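Local coordinates for GDSL-like Lipase/Acylhydrolase family protein (Neisseria meningitidis, PDB 4K7J) that acts as a peptidoglycan O-acetylesterase of the SGNH hydrolase family, probably removing acetyl esters from the cell-wall glycan, at residues T53-Q58 with G239-I244; K79-G84 with G207-S212; G84-V89 with I200-P205. All coordinates share one frame; numbering follows the deposited sequence.

Interaction 1: T53-Q58 with G239-I244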
ATOM      1  N   THR A  53       8.950  15.009  -3.967  1.00 32.33           N
ATOM      2  CA  THR A  53       7.921  13.981  -4.094  1.00 27.05           C
ATOM      3  C   THR A  53       7.468  13.526  -2.717  1.00 27.31           C
ATOM      4  O   THR A  53       8.276  13.052  -1.917  1.00 26.37           O
ATOM      5  CB  THR A  53       8.411  12.754  -4.885  1.00 31.26           C
ATOM      6  OG1 THR A  53       8.670  13.129  -6.243  1.00 31.19           O
ATOM      7  CG2 THR A  53       7.348  11.643  -4.872  1.00 23.76           C
ATOM      8  N   PHE A  54       6.173  13.664  -2.440  1.00 26.20           N
ATOM      9  CA  PHE A  54       5.633  13.190  -1.177  1.00 26.74           C
ATOM     10  C   PHE A  54       5.030  11.810  -1.413  1.00 23.82           C
ATOM     11  O   PHE A  54       4.072  11.665  -2.175  1.00 19.06           O
ATOM     12  CB  PHE A  54       4.592  14.156  -0.616  1.00 23.73           C
ATOM     13  CG  PHE A  54       4.121  13.802   0.764  1.00 21.03           C
ATOM     14  CD1 PHE A  54       3.085  12.895   0.949  1.00 18.18           C
ATOM     15  CD2 PHE A  54       4.714  14.379   1.882  1.00 22.70           C
ATOM     16  CE1 PHE A  54       2.650  12.566   2.229  1.00 21.35           C
ATOM     17  CE2 PHE A  54       4.287  14.059   3.164  1.00 19.34           C
ATOM     18  CZ  PHE A  54       3.253  13.145   3.338  1.00 23.24           C
ATOM     19  N   ARG A  55       5.589  10.808  -0.737  1.00 22.06           N
ATOM     20  CA  ARG A  55       5.278   9.412  -1.035  1.00 22.23           C
ATOM     21  C   ARG A  55       4.385   8.790   0.028  1.00 18.89           C
ATOM     22  O   ARG A  55       4.796   8.622   1.181  1.00 20.91           O
ATOM     23  CB  ARG A  55       6.569   8.595  -1.177  1.00 18.40           C
ATOM     24  CG  ARG A  55       7.452   9.016  -2.347  1.00 22.61           C
ATOM     25  CD  ARG A  55       8.804   8.307  -2.323  1.00 25.22           C
ATOM     26  NE  ARG A  55       9.712   8.890  -3.307  1.00 32.14           N
ATOM     27  CZ  ARG A  55      10.575   9.865  -3.040  1.00 25.64           C
ATOM     28  NH1 ARG A  55      10.664  10.357  -1.813  1.00 27.92           N
ATOM     29  NH2 ARG A  55      11.358  10.337  -3.996  1.00 28.31           N
ATOM     30  N   ILE A  56       3.162   8.462  -0.377  1.00 19.46           N
ATOM     31  CA  ILE A  56       2.196   7.789   0.486  1.00 16.64           C
ATOM     32  C   ILE A  56       2.195   6.305   0.131  1.00 15.88           C
ATOM     33  O   ILE A  56       2.032   5.947  -1.037  1.00 14.64           O
ATOM     34  CB  ILE A  56       0.769   8.365   0.261  1.00 17.53           C
ATOM     35  CG1 ILE A  56       0.696   9.819   0.720  1.00 18.12           C
ATOM     36  CG2 ILE A  56      -0.292   7.539   0.998  1.00 15.03           C
ATOM     37  CD1 ILE A  56      -0.638  10.501   0.355  1.00 16.32           C
ATOM     38  N   LEU A  57       2.386   5.446   1.133  1.00 15.71           N
ATOM     39  CA  LEU A  57       2.461   3.999   0.910  1.00 13.65           C
ATOM     40  C   LEU A  57       1.405   3.242   1.725  1.00 15.29           C
ATOM     41  O   LEU A  57       1.474   3.196   2.951  1.00 17.34           O
ATOM     42  CB  LEU A  57       3.855   3.480   1.286  1.00 17.24           C
ATOM     43  CG  LEU A  57       4.092   1.970   1.257  1.00 19.13           C
ATOM     44  CD1 LEU A  57       3.836   1.435  -0.150  1.00 17.54           C
ATOM     45  CD2 LEU A  57       5.532   1.636   1.723  1.00 15.46           C
ATOM     46  N   GLN A  58       0.441   2.629   1.047  1.00 11.70           N
ATOM     47  CA  GLN A  58      -0.581   1.877   1.758  1.00 13.69           C
ATOM     48  C   GLN A  58      -0.337   0.372   1.684  1.00 16.23           C
ATOM     49  O   GLN A  58      -0.309  -0.227   0.598  1.00 16.13           O
ATOM     50  CB  GLN A  58      -1.986   2.210   1.236  1.00 11.89           C
ATOM     51  CG  GLN A  58      -3.070   1.440   1.995  1.00 12.97           C
ATOM     52  CD  GLN A  58      -4.439   2.069   1.868  1.00 19.01           C
ATOM     53  OE1 GLN A  58      -4.575   3.296   1.887  1.00 16.04           O
ATOM     54  NE2 GLN A  58      -5.468   1.232   1.738  1.00 13.36           N
ATOM     55  N   GLY A 239      11.178   5.271   0.486  1.00 19.31           N
ATOM     56  CA  GLY A 239      11.088   6.717   0.541  1.00 26.19           C
ATOM     57  C   GLY A 239       9.741   7.218   1.039  1.00 28.65           C
ATOM     58  O   GLY A 239       9.451   8.403   0.914  1.00 26.86           O
ATOM     59  N   ALA A 240       8.922   6.322   1.600  1.00 21.60           N
ATOM     60  CA  ALA A 240       7.576   6.683   2.060  1.00 21.35           C
ATOM     61  C   ALA A 240       7.596   7.810   3.087  1.00 22.42           C
ATOM     62  O   ALA A 240       8.341   7.764   4.065  1.00 23.39           O
ATOM     63  CB  ALA A 240       6.860   5.472   2.639  1.00 16.96           C
ATOM     64  N   ASP A 241       6.753   8.812   2.871  1.00 19.31           N
ATOM     65  CA  ASP A 241       6.637   9.918   3.812  1.00 19.31           C
ATOM     66  C   ASP A 241       5.408   9.766   4.693  1.00 22.71           C
ATOM     67  O   ASP A 241       5.301  10.405   5.741  1.00 21.12           O
ATOM     68  CB  ASP A 241       6.594  11.243   3.047  1.00 22.15           C
ATOM     69  CG  ASP A 241       7.866  11.482   2.260  1.00 20.51           C
ATOM     70  OD1 ASP A 241       8.964  11.380   2.854  1.00 26.68           O
ATOM     71  OD2 ASP A 241       7.770  11.718   1.048  1.00 19.70           O
ATOM     72  N   LEU A 242       4.480   8.921   4.254  1.00 18.39           N
ATOM     73  CA  LEU A 242       3.318   8.547   5.062  1.00 20.56           C
ATOM     74  C   LEU A 242       3.026   7.070   4.812  1.00 17.02           C
ATOM     75  O   LEU A 242       2.838   6.663   3.671  1.00 20.51           O
ATOM     76  CB  LEU A 242       2.092   9.405   4.696  1.00 16.41           C
ATOM     77  CG  LEU A 242       0.743   8.993   5.309  1.00 15.24           C
ATOM     78  CD1 LEU A 242       0.740   9.091   6.846  1.00 15.34           C
ATOM     79  CD2 LEU A 242      -0.410   9.804   4.725  1.00 19.40           C
ATOM     80  N   VAL A 243       3.014   6.272   5.873  1.00 18.88           N
ATOM     81  CA  VAL A 243       2.728   4.847   5.756  1.00 16.55           C
ATOM     82  C   VAL A 243       1.319   4.589   6.261  1.00 19.16           C
ATOM     83  O   VAL A 243       1.001   4.885   7.418  1.00 22.71           O
ATOM     84  CB  VAL A 243       3.709   4.006   6.590  1.00 22.25           C
ATOM     85  CG1 VAL A 243       3.321   2.508   6.551  1.00 12.91           C
ATOM     86  CG2 VAL A 243       5.131   4.214   6.107  1.00 24.49           C
ATOM     87  N   ILE A 244       0.468   4.052   5.396  1.00 15.22           N
ATOM     88  CA  ILE A 244      -0.885   3.698   5.792  1.00 13.57           C
ATOM     89  C   ILE A 244      -0.971   2.197   5.971  1.00 15.02           C
ATOM     90  O   ILE A 244      -0.682   1.423   5.039  1.00 13.96           O
ATOM     91  CB  ILE A 244      -1.931   4.136   4.743  1.00 14.41           C
ATOM     92  CG1 ILE A 244      -1.807   5.634   4.467  1.00 20.25           C
ATOM     93  CG2 ILE A 244      -3.342   3.765   5.203  1.00 12.15           C
ATOM     94  CD1 ILE A 244      -2.852   6.196   3.488  1.00 21.67           C
TER
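Strands 53-58 and 242-244 run parallel, their N-to-C directions 16° apart and their axes 4.6 Å at closest approach, with I56, L57 and Q58 bridged to L242, V243 and I244. L57 is held through both its N and its O: its N bonds almost straight to L242 O, and its O receives I244 N at 2.8 Å. Where the pairing begins, R55 O takes two donors, D241 N and L242 N, so one carbonyl holds two successive N-H groups. D241 closes this end with its carboxylate, R55 N giving a bond of 3.0 Å to D241 OD2, which is met on its anti side. The same oxygen lies 3.3 Å from T53 O, and the two acceptors are reconciled by K42, whose NZ bonds to both. D241 CB sits over one face of the F54 ring, 3.8 Å from its centroid, a CH-pi contact allowed by F54 CG lying anti to its backbone N (chi1 -173°). The extended R55 chain passes G239 instead, CD standing 3.3 Å from G239 O, while its NE is modelled too close to E203 OE2 for a normal salt bridge, leaving that geometry doubtful. On the face holding I56, Q58, L242 and I244, the methyls I56 CG2 and I244 CD1 meet at 3.8 Å. Q58 OE1 packs against I244 without a polar partner in the model, although NE2 bonds to T64. These are neighbouring parallel strands in the central mixed sheet of an alpha/beta fold: helix 68-81 packs on I56, Q58 and I244, helix 38-47 lies against F54, and strand 208-215 flanks 53-58 on the side away from 242-246.

Interaction 2: K79-G84 with G207-S212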
ATOM      1  N   LYS A  79      -4.662  15.624  -7.673  1.00 17.40           N
ATOM      2  CA  LYS A  79      -5.283  16.859  -8.142  1.00 25.44           C
ATOM      3  C   LYS A  79      -5.018  18.002  -7.160  1.00 23.47           C
ATOM      4  O   LYS A  79      -4.710  19.123  -7.549  1.00 28.33           O
ATOM      5  CB  LYS A  79      -6.793  16.653  -8.326  1.00 25.49           C
ATOM      6  CG  LYS A  79      -7.137  15.899  -9.594  1.00 24.77           C
ATOM      7  CD  LYS A  79      -6.732  16.731 -10.823  1.00 29.01           C
ATOM      8  CE  LYS A  79      -7.174  16.082 -12.130  1.00 28.46           C
ATOM      9  NZ  LYS A  79      -6.220  15.045 -12.618  1.00 37.09           N
ATOM     10  N   THR A  80      -5.104  17.693  -5.875  1.00 24.80           N
ATOM     11  CA  THR A  80      -4.916  18.679  -4.832  1.00 18.67           C
ATOM     12  C   THR A  80      -3.463  19.147  -4.708  1.00 29.55           C
ATOM     13  O   THR A  80      -3.205  20.337  -4.532  1.00 31.04           O
ATOM     14  CB  THR A  80      -5.388  18.117  -3.470  1.00 28.10           C
ATOM     15  OG1 THR A  80      -6.782  17.776  -3.546  1.00 30.16           O
ATOM     16  CG2 THR A  80      -5.173  19.132  -2.357  1.00 27.22           C
ATOM     17  N   TRP A  81      -2.518  18.217  -4.802  1.00 25.69           N
ATOM     18  CA  TRP A  81      -1.139  18.523  -4.446  1.00 25.82           C
ATOM     19  C   TRP A  81      -0.109  18.218  -5.547  1.00 27.04           C
ATOM     20  O   TRP A  81       1.088  18.463  -5.376  1.00 27.36           O
ATOM     21  CB  TRP A  81      -0.775  17.819  -3.139  1.00 28.57           C
ATOM     22  CG  TRP A  81      -1.493  18.356  -1.919  1.00 30.42           C
ATOM     23  CD1 TRP A  81      -1.713  19.667  -1.608  1.00 27.20           C
ATOM     24  CD2 TRP A  81      -2.084  17.591  -0.857  1.00 29.27           C
ATOM     25  NE1 TRP A  81      -2.389  19.766  -0.418  1.00 30.60           N
ATOM     26  CE2 TRP A  81      -2.634  18.507   0.062  1.00 27.91           C
ATOM     27  CE3 TRP A  81      -2.200  16.221  -0.597  1.00 28.11           C
ATOM     28  CZ2 TRP A  81      -3.288  18.102   1.224  1.00 32.34           C
ATOM     29  CZ3 TRP A  81      -2.850  15.816   0.560  1.00 31.48           C
ATOM     30  CH2 TRP A  81      -3.385  16.754   1.458  1.00 30.12           C
ATOM     31  N   GLY A  82      -0.571  17.692  -6.675  1.00 23.41           N
ATOM     32  CA  GLY A  82       0.315  17.420  -7.789  1.00 26.69           C
ATOM     33  C   GLY A  82       0.480  15.947  -8.106  1.00 22.17           C
ATOM     34  O   GLY A  82       0.585  15.117  -7.206  1.00 25.33           O
ATOM     35  N   ASP A  83       0.504  15.632  -9.400  1.00 20.96           N
ATOM     36  CA  ASP A  83       0.699  14.263  -9.879  1.00 23.79           C
ATOM     37  C   ASP A  83       2.174  13.901  -9.853  1.00 23.87           C
ATOM     38  O   ASP A  83       2.889  14.149 -10.819  1.00 25.63           O
ATOM     39  CB  ASP A  83       0.178  14.117 -11.316  1.00 19.90           C
ATOM     40  CG  ASP A  83       0.199  12.665 -11.811  1.00 26.38           C
ATOM     41  OD1 ASP A  83       0.893  11.799 -11.220  1.00 26.87           O
ATOM     42  OD2 ASP A  83      -0.485  12.384 -12.810  1.00 28.50           O
ATOM     43  N   GLY A  84       2.621  13.291  -8.763  1.00 21.87           N
ATOM     44  CA  GLY A  84       4.003  12.859  -8.652  1.00 26.23           C
ATOM     45  C   GLY A  84       4.327  11.563  -9.383  1.00 22.73           C
ATOM     46  O   GLY A  84       5.454  11.085  -9.313  1.00 24.30           O
ATOM     47  N   GLY A 207       7.988  16.159  -9.386  1.00 32.08           N
ATOM     48  CA  GLY A 207       7.517  16.018  -8.013  1.00 32.08           C
ATOM     49  C   GLY A 207       6.001  15.987  -7.870  1.00 27.26           C
ATOM     50  O   GLY A 207       5.280  16.020  -8.862  1.00 24.14           O
ATOM     51  N   GLY A 208       5.519  15.917  -6.628  1.00 31.87           N
ATOM     52  CA  GLY A 208       4.091  15.817  -6.360  1.00 24.23           C
ATOM     53  C   GLY A 208       3.797  14.673  -5.404  1.00 22.44           C
ATOM     54  O   GLY A 208       4.675  14.262  -4.652  1.00 26.54           O
ATOM     55  N   ILE A 209       2.573  14.149  -5.443  1.00 26.16           N
ATOM     56  CA  ILE A 209       2.183  13.043  -4.565  1.00 20.41           C
ATOM     57  C   ILE A 209       2.263  11.723  -5.329  1.00 22.35           C
ATOM     58  O   ILE A 209       1.921  11.679  -6.508  1.00 20.42           O
ATOM     59  CB  ILE A 209       0.708  13.190  -4.130  1.00 27.30           C
ATOM     60  CG1 ILE A 209       0.452  14.566  -3.518  1.00 29.72           C
ATOM     61  CG2 ILE A 209       0.291  12.059  -3.183  1.00 24.00           C
ATOM     62  CD1 ILE A 209       1.323  14.876  -2.320  1.00 30.30           C
ATOM     63  N   THR A 210       2.690  10.644  -4.670  1.00 18.12           N
ATOM     64  CA  THR A 210       2.416   9.318  -5.212  1.00 17.25           C
ATOM     65  C   THR A 210       1.658   8.537  -4.163  1.00 17.48           C
ATOM     66  O   THR A 210       1.830   8.763  -2.964  1.00 15.23           O
ATOM     67  CB  THR A 210       3.687   8.527  -5.609  1.00 14.74           C
ATOM     68  OG1 THR A 210       4.525   8.345  -4.463  1.00 15.17           O
ATOM     69  CG2 THR A 210       4.469   9.260  -6.713  1.00 15.32           C
ATOM     70  N   VAL A 211       0.815   7.622  -4.620  1.00 22.02           N
ATOM     71  CA  VAL A 211       0.138   6.694  -3.723  1.00 20.72           C
ATOM     72  C   VAL A 211       0.401   5.269  -4.202  1.00 19.21           C
ATOM     73  O   VAL A 211      -0.005   4.882  -5.296  1.00 18.73           O
ATOM     74  CB  VAL A 211      -1.372   6.961  -3.653  1.00 19.40           C
ATOM     75  CG1 VAL A 211      -2.043   5.897  -2.790  1.00 18.36           C
ATOM     76  CG2 VAL A 211      -1.649   8.371  -3.094  1.00 17.39           C
ATOM     77  N   SER A 212       1.125   4.510  -3.392  1.00 17.94           N
ATOM     78  CA  SER A 212       1.513   3.150  -3.746  1.00 16.81           C
ATOM     79  C   SER A 212       0.676   2.162  -2.945  1.00 18.80           C
ATOM     80  O   SER A 212       0.469   2.357  -1.749  1.00 17.92           O
ATOM     81  CB  SER A 212       3.003   2.934  -3.440  1.00 21.44           C
ATOM     82  OG  SER A 212       3.837   3.739  -4.266  1.00 16.94           O
TER
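W81 and I209 bring the last turn of helix 68-81 onto strand 208-215, an outermost strand of the central sheet in this alpha/beta fold. The two side chains cross at a slant, and the indole's attachment carbon does most of the touching: W81 CB lies 3.5 Å from I209 CG1. I209 CD1 reaches the ring obliquely, coming to 4.1 Å from W81 CE3. Two successive turns of the isoleucine chain put it there: CG1 stands beside its own backbone N, on the helix side (chi1 -53°), and CD1 then folds back (chi2 -58°) toward the tryptophan. Beyond this pair, W81 also packs on L43 and A47 of helix 38-47 and on V372 of helix 354-373, while I209 meets L43 as well, so several helices converge on the apolar cluster. The chain leaves the helix at G82, whose positive phi turns it toward the strand, and a single beta bridge, D83 with I209, follows. I209 N gives G82 O a nearly straight bond of 2.8 Å, although the donor stands above the carbonyl plane. I209 O in turn accepts G84 N at a more bent N-H...O angle, and Q78 NE2 reaches the same oxygen. Close approach of the main chains rests on glycine: the alpha carbons of G84 and G208 are 3.7 Å apart, with no side chain between them. D83 directs its CB away from the strand, and its OD1 accepts from G85 N. Farther along the strand, T210 turns its methyl to the loop, CG2 lying 3.3 Å from G84 O.

Interaction 3: G84-V89 with I200-P205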
ATOM      1  N   GLY A  84       2.621  13.291  -8.763  1.00 21.87           N
ATOM      2  CA  GLY A  84       4.003  12.859  -8.652  1.00 26.23           C
ATOM      3  C   GLY A  84       4.327  11.563  -9.383  1.00 22.73           C
ATOM      4  O   GLY A  84       5.454  11.085  -9.313  1.00 24.30           O
ATOM      5  N   GLY A  85       3.349  10.993 -10.079  1.00 19.97           N
ATOM      6  CA  GLY A  85       3.561   9.754 -10.808  1.00 21.94           C
ATOM      7  C   GLY A  85       2.858   8.540 -10.209  1.00 28.17           C
ATOM      8  O   GLY A  85       2.170   8.623  -9.175  1.00 20.53           O
ATOM      9  N   ILE A  86       3.036   7.393 -10.849  1.00 21.61           N
ATOM     10  CA  ILE A  86       2.305   6.201 -10.440  1.00 22.51           C
ATOM     11  C   ILE A  86       2.837   5.534  -9.170  1.00 21.47           C
ATOM     12  O   ILE A  86       2.092   4.848  -8.470  1.00 16.77           O
ATOM     13  CB  ILE A  86       2.230   5.181 -11.564  1.00 22.02           C
ATOM     14  CG1 ILE A  86       3.623   4.698 -11.927  1.00 29.01           C
ATOM     15  CG2 ILE A  86       1.545   5.792 -12.777  1.00 26.95           C
ATOM     16  CD1 ILE A  86       3.619   3.348 -12.535  1.00 30.57           C
ATOM     17  N   GLY A  87       4.116   5.737  -8.871  1.00 18.09           N
ATOM     18  CA  GLY A  87       4.703   5.196  -7.659  1.00 17.06           C
ATOM     19  C   GLY A  87       5.161   3.755  -7.782  1.00 17.57           C
ATOM     20  O   GLY A  87       5.528   3.300  -8.874  1.00 17.07           O
ATOM     21  N   TRP A  88       5.142   3.048  -6.651  1.00 14.46           N
ATOM     22  CA  TRP A  88       5.546   1.646  -6.574  1.00 17.12           C
ATOM     23  C   TRP A  88       4.415   0.747  -7.053  1.00 18.24           C
ATOM     24  O   TRP A  88       3.345   0.725  -6.435  1.00 20.16           O
ATOM     25  CB  TRP A  88       5.891   1.261  -5.130  1.00 13.63           C
ATOM     26  CG  TRP A  88       7.135   1.923  -4.563  1.00 17.80           C
ATOM     27  CD1 TRP A  88       7.186   2.999  -3.722  1.00 18.94           C
ATOM     28  CD2 TRP A  88       8.499   1.527  -4.792  1.00 19.24           C
ATOM     29  NE1 TRP A  88       8.500   3.299  -3.409  1.00 17.12           N
ATOM     30  CE2 TRP A  88       9.323   2.415  -4.060  1.00 17.63           C
ATOM     31  CE3 TRP A  88       9.100   0.518  -5.556  1.00 16.01           C
ATOM     32  CZ2 TRP A  88      10.722   2.319  -4.063  1.00 21.86           C
ATOM     33  CZ3 TRP A  88      10.491   0.416  -5.560  1.00 17.40           C
ATOM     34  CH2 TRP A  88      11.287   1.317  -4.818  1.00 18.02           C
ATOM     35  N   VAL A  89       4.651  -0.005  -8.132  1.00 13.77           N
ATOM     36  CA  VAL A  89       3.640  -0.915  -8.681  1.00 14.37           C
ATOM     37  C   VAL A  89       4.138  -2.366  -8.849  1.00 12.67           C
ATOM     38  O   VAL A  89       5.327  -2.637  -8.736  1.00 12.70           O
ATOM     39  CB  VAL A  89       3.119  -0.393 -10.025  1.00 13.54           C
ATOM     40  CG1 VAL A  89       2.734   1.081  -9.894  1.00 16.85           C
ATOM     41  CG2 VAL A  89       4.175  -0.564 -11.107  1.00 18.34           C
ATOM     42  N   ILE A 200       8.193  -1.928  -8.414  1.00 13.21           N
ATOM     43  CA  ILE A 200       8.952  -1.055  -9.289  1.00 13.25           C
ATOM     44  C   ILE A 200       8.415   0.360  -9.125  1.00 16.31           C
ATOM     45  O   ILE A 200       7.222   0.602  -9.309  1.00 13.93           O
ATOM     46  CB  ILE A 200       8.757  -1.472 -10.749  1.00 11.66           C
ATOM     47  CG1 ILE A 200       9.312  -2.875 -10.986  1.00 10.97           C
ATOM     48  CG2 ILE A 200       9.394  -0.460 -11.688  1.00 16.60           C
ATOM     49  CD1 ILE A 200       9.088  -3.377 -12.387  1.00 16.87           C
ATOM     50  N   ASN A 201       9.286   1.290  -8.762  1.00 16.16           N
ATOM     51  CA  ASN A 201       8.860   2.659  -8.492  1.00 17.24           C
ATOM     52  C   ASN A 201       9.035   3.515  -9.713  1.00 20.95           C
ATOM     53  O   ASN A 201      10.114   3.547 -10.296  1.00 19.78           O
ATOM     54  CB  ASN A 201       9.672   3.282  -7.368  1.00 13.41           C
ATOM     55  CG  ASN A 201       9.109   4.621  -6.927  1.00 23.46           C
ATOM     56  OD1 ASN A 201       7.904   4.849  -7.013  1.00 22.63           O
ATOM     57  ND2 ASN A 201       9.979   5.521  -6.471  1.00 23.00           N
ATOM     58  N   ILE A 202       7.978   4.215 -10.095  1.00 19.63           N
ATOM     59  CA  ILE A 202       8.011   5.061 -11.279  1.00 20.95           C
ATOM     60  C   ILE A 202       7.501   6.457 -10.904  1.00 31.61           C
ATOM     61  O   ILE A 202       6.309   6.635 -10.651  1.00 33.33           O
ATOM     62  CB  ILE A 202       7.171   4.429 -12.402  1.00 24.60           C
ATOM     63  CG1 ILE A 202       7.661   2.995 -12.671  1.00 21.80           C
ATOM     64  CG2 ILE A 202       7.203   5.278 -13.669  1.00 25.03           C
ATOM     65  CD1 ILE A 202       6.802   2.213 -13.637  1.00 30.30           C
ATOM     66  N   GLU A 203       8.418   7.426 -10.857  1.00 19.74           N
ATOM     67  CA  GLU A 203       8.148   8.765 -10.330  1.00 26.33           C
ATOM     68  C   GLU A 203       8.421   9.854 -11.369  1.00 34.13           C
ATOM     69  O   GLU A 203       9.389   9.783 -12.128  1.00 30.35           O
ATOM     70  CB  GLU A 203       9.019   9.050  -9.093  1.00 22.87           C
ATOM     71  CG  GLU A 203       8.568   8.384  -7.818  1.00 25.95           C
ATOM     72  CD  GLU A 203       9.451   8.722  -6.631  1.00 29.06           C
ATOM     73  OE1 GLU A 203      10.506   9.374  -6.820  1.00 36.43           O
ATOM     74  OE2 GLU A 203       9.088   8.332  -5.500  1.00 33.02           O
ATOM     75  N   ASN A 204       7.568  10.869 -11.383  1.00 30.58           N
ATOM     76  CA  ASN A 204       7.743  12.020 -12.258  1.00 31.92           C
ATOM     77  C   ASN A 204       8.713  13.008 -11.598  1.00 30.42           C
ATOM     78  O   ASN A 204       8.527  13.394 -10.443  1.00 31.26           O
ATOM     79  CB  ASN A 204       6.360  12.626 -12.573  1.00 33.90           C
ATOM     80  CG  ASN A 204       6.387  14.131 -12.815  1.00 44.40           C
ATOM     81  OD1 ASN A 204       7.326  14.689 -13.399  1.00 42.89           O
ATOM     82  ND2 ASN A 204       5.320  14.796 -12.381  1.00 34.15           N
ATOM     83  N   PRO A 205       9.770  13.399 -12.329  1.00 38.23           N
ATOM     84  CA  PRO A 205      10.846  14.284 -11.851  1.00 37.95           C
ATOM     85  C   PRO A 205      10.374  15.666 -11.377  1.00 37.02           C
ATOM     86  O   PRO A 205      11.065  16.296 -10.575  1.00 35.95           O
ATOM     87  CB  PRO A 205      11.742  14.438 -13.086  1.00 41.80           C
ATOM     88  CG  PRO A 205      10.846  14.121 -14.252  1.00 37.16           C
ATOM     89  CD  PRO A 205       9.950  13.035 -13.746  1.00 37.79           C
TER
HETATM   90  O   HOH W   1       4.706   7.761 -13.110  1.00 30.60           O
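V89 and I200 exchange a reciprocal pair of backbone hydrogen bonds, V89 N to I200 O at 2.9 Å and I200 N to V89 O at 3.0 Å. G87 and I202 do the same two residues along, and N204 N closes the far end on G84 O, with an N-H...O angle of 167°. Among the side chains, N201 ND2 points straight at E203 OE2, 3.1 Å away, meeting it from above the carboxylate plane; R55 NE is modelled implausibly close to that oxygen, so the details of their salt bridge are doubtful. The antiparallel pairing is interrupted by a classic beta bulge, in which I86 and G87 both face I202. A water bridges the two segments at the bulge, accepting from I86 N at 2.8 Å and donating to I202 O, which also accepts from G87 N. W88 and N201 form the non-hydrogen-bonded pair, and their side chains share one face of the pairing. The N201 amide is stacked on the indole with planes 18° apart; N201 CG, anti to its N (chi1 -171°), brings the amide over the ring. W88 NE1 bonds to T238 O, and its ring also meets F152. I86 and I202 cross with their CD1 methyls 3.6 Å apart. Around them, I86 and V89 pack on V102, I200 on I189, and I202 on L185 and L187.

Overall arrangement
The three contacts cluster, with centres 10 to 12 Å apart, and are nested along the chain: 53-58, 79-84 and 84-89 are met in reverse order by 200-205, 207-212 and 239-244. Interactions 1 and 2 share the central mixed sheet, where strands 53-60 and 208-215 are neighbours and F54 N probably bonds to G208 O. Interactions 2 and 3 share G84 and are joined by a probable hydrogen bond between W88 N and S212 OG. Interaction 3 uses strand 195-203 of a separate antiparallel sheet and meets interaction 1 where R55 lies beside E203, in doubtful detail. The outgoing and returning chains between the hydrolase core and the beta-rich inserted region are thus held together.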